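Local coordinates for protein putative TetR family transcriptional regulator (Streptomyces coelicolor A3, PDB 3BQY) that probably binds regulatory DNA through a helix-turn-helix motif and acts as a transcriptional repressor of the TetR family, at residues F192-G195 / L196-L199. Numbering follows the deposited sequence. Where two conformers were deposited one is given.
Sequences FEFG and LRLL
The F194 ring and the L198 isobutyl group make the broadest side-chain meeting in this pair of successive turns of helix 188-206. CD1 of L198 lies 3.6 Å from CE2 of F194, and CD2 of L198 approaches CZ of the same ring at 4.1 Å, which shows both methyls engaged. In one of the two conformers of R197, NH1 stands 3.8 Å from F194 CE1, a contact left uncertain by the alternative conformer. There the guanidinium and ring planes are 74° apart, so the groups are not stacked. The F194 torsion (CG anti to the backbone N, chi1 -179°) sends the ring outward and leans it toward the following turn, where L198 lies. F192 has the same setting, and its CE2 meets CD2 of L196 at 3.7 Å.

Beneath these contacts runs a regular i to i+4 ladder. The amide of L196 donates to F192 O (2.9 Å, N-H...O 165°), that of R197 to E193 O (2.8 Å), that of L198 to F194 O, and that of L199 to G195 O (3.1 Å).

Farther out, F192 and L196 pack on helix 73-89, F192 also meets the H143 ring on helix 126-151, and E193 OE2 forms a salt bridge with R82. F194 and L198 instead pack on R131 and S135 of the second subunit, while L199 meets its own counterpart there. The chemistry thus divides this largely buried part of the helix between intrachain packing and a dimer-facing side whose partners are partly polar, consistent with the helical dimerisation interface of TetR-family regulators.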
ATOM      1  N   PHE A 192     -12.160  -5.708  -1.915  1.00 25.64           N
ATOM      2  CA  PHE A 192     -11.656  -4.838  -2.956  1.00 25.69           C
ATOM      3  C   PHE A 192     -12.793  -4.102  -3.670  1.00 26.27           C
ATOM      4  O   PHE A 192     -12.744  -2.882  -3.862  1.00 26.29           O
ATOM      5  CB  PHE A 192     -10.834  -5.630  -3.976  1.00 25.68           C
ATOM      6  CG  PHE A 192     -10.308  -4.774  -5.096  1.00 24.03           C
ATOM      7  CD1 PHE A 192      -9.335  -3.800  -4.852  1.00 23.72           C
ATOM      8  CD2 PHE A 192     -10.807  -4.924  -6.390  1.00 25.05           C
ATOM      9  CE1 PHE A 192      -8.844  -2.990  -5.904  1.00 23.73           C
ATOM     10  CE2 PHE A 192     -10.329  -4.125  -7.431  1.00 23.50           C
ATOM     11  CZ  PHE A 192      -9.356  -3.167  -7.200  1.00 24.79           C
ATOM     12  N   GLU A 193     -13.816  -4.853  -4.069  1.00 25.69           N
ATOM     13  CA  GLU A 193     -14.956  -4.271  -4.756  1.00 24.94           C
ATOM     14  C   GLU A 193     -15.647  -3.200  -3.886  1.00 25.25           C
ATOM     15  O   GLU A 193     -16.111  -2.176  -4.407  1.00 25.44           O
ATOM     16  CB  GLU A 193     -15.946  -5.364  -5.187  1.00 25.25           C
ATOM     17  CG  GLU A 193     -15.424  -6.262  -6.333  1.00 27.68           C
ATOM     18  CD  GLU A 193     -15.100  -5.470  -7.626  1.00 30.48           C
ATOM     19  OE1 GLU A 193     -15.826  -4.510  -7.955  1.00 32.21           O
ATOM     20  OE2 GLU A 193     -14.121  -5.827  -8.308  1.00 31.85           O
ATOM     21  N   PHE A 194     -15.731  -3.446  -2.575  1.00 24.41           N
ATOM     22  CA  PHE A 194     -16.360  -2.502  -1.663  1.00 24.03           C
ATOM     23  C   PHE A 194     -15.571  -1.193  -1.647  1.00 24.20           C
ATOM     24  O   PHE A 194     -16.159  -0.107  -1.704  1.00 23.68           O
ATOM     25  CB  PHE A 194     -16.450  -3.095  -0.252  1.00 23.45           C
ATOM     26  CG  PHE A 194     -17.099  -2.185   0.736  1.00 24.03           C
ATOM     27  CD1 PHE A 194     -18.497  -2.133   0.847  1.00 25.11           C
ATOM     28  CD2 PHE A 194     -16.328  -1.345   1.534  1.00 23.13           C
ATOM     29  CE1 PHE A 194     -19.105  -1.279   1.783  1.00 25.38           C
ATOM     30  CE2 PHE A 194     -16.926  -0.498   2.463  1.00 22.13           C
ATOM     31  CZ  PHE A 194     -18.308  -0.466   2.594  1.00 23.47           C
ATOM     32  N   GLY A 195     -14.248  -1.290  -1.512  1.00 24.05           N
ATOM     33  CA  GLY A 195     -13.402  -0.086  -1.463  1.00 24.37           C
ATOM     34  C   GLY A 195     -13.448   0.676  -2.773  1.00 24.92           C
ATOM     35  O   GLY A 195     -13.518   1.903  -2.788  1.00 24.00           O
ATOM     36  N   LEU A 196     -13.443  -0.056  -3.881  1.00 24.87           N
ATOM     37  CA  LEU A 196     -13.560   0.532  -5.194  1.00 26.10           C
ATOM     38  C   LEU A 196     -14.908   1.248  -5.357  1.00 25.96           C
ATOM     39  O   LEU A 196     -14.975   2.364  -5.893  1.00 26.39           O
ATOM     40  CB  LEU A 196     -13.380  -0.607  -6.240  1.00 26.00           C
ATOM     41  CG  LEU A 196     -13.115  -0.310  -7.680  1.00 30.80           C
ATOM     42  CD1 LEU A 196     -12.007   0.790  -7.836  1.00 31.62           C
ATOM     43  CD2 LEU A 196     -12.841  -1.627  -8.449  1.00 26.92           C
ATOM     44  N   ARG A 197     -15.981   0.608  -4.890  0.50 25.70           N
ATOM     45  CA  ARG A 197     -17.311   1.222  -4.879  0.50 25.93           C
ATOM     46  C   ARG A 197     -17.321   2.533  -4.082  0.50 25.08           C
ATOM     47  O   ARG A 197     -17.894   3.527  -4.535  0.50 24.88           O
ATOM     48  CB  ARG A 197     -18.377   0.256  -4.314  0.50 25.68           C
ATOM     49  CG  ARG A 197     -19.665   0.940  -3.812  0.50 26.59           C
ATOM     50  CD  ARG A 197     -20.850  -0.035  -3.638  0.50 27.24           C
ATOM     51  NE  ARG A 197     -20.977  -0.677  -2.324  0.50 33.56           N
ATOM     52  CZ  ARG A 197     -22.104  -0.710  -1.606  0.50 33.71           C
ATOM     53  NH1 ARG A 197     -22.135  -1.333  -0.440  0.50 34.20           N
ATOM     54  NH2 ARG A 197     -23.213  -0.118  -2.053  0.50 35.41           N
ATOM     55  N   LEU A 198     -16.710   2.529  -2.896  1.00 24.59           N
ATOM     56  CA  LEU A 198     -16.597   3.780  -2.095  1.00 23.25           C
ATOM     57  C   LEU A 198     -15.936   4.913  -2.923  1.00 23.20           C
ATOM     58  O   LEU A 198     -16.445   6.046  -2.939  1.00 23.07           O
ATOM     59  CB  LEU A 198     -15.779   3.600  -0.809  1.00 22.97           C
ATOM     60  CG  LEU A 198     -16.346   2.645   0.240  1.00 22.05           C
ATOM     61  CD1 LEU A 198     -15.460   2.664   1.486  1.00 22.78           C
ATOM     62  CD2 LEU A 198     -17.792   3.068   0.596  1.00 19.45           C
ATOM     63  N   LEU A 199     -14.789   4.610  -3.536  1.00 22.13           N
ATOM     64  CA  LEU A 199     -14.047   5.593  -4.351  1.00 22.52           C
ATOM     65  C   LEU A 199     -14.901   6.101  -5.499  1.00 23.59           C
ATOM     66  O   LEU A 199     -14.954   7.308  -5.733  1.00 23.66           O
ATOM     67  CB  LEU A 199     -12.713   5.007  -4.902  1.00 21.81           C
ATOM     68  CG  LEU A 199     -11.670   4.650  -3.804  1.00 22.04           C
ATOM     69  CD1 LEU A 199     -10.391   3.922  -4.377  1.00 22.58           C
ATOM     70  CD2 LEU A 199     -11.216   5.955  -3.101  1.00 18.61           C
TER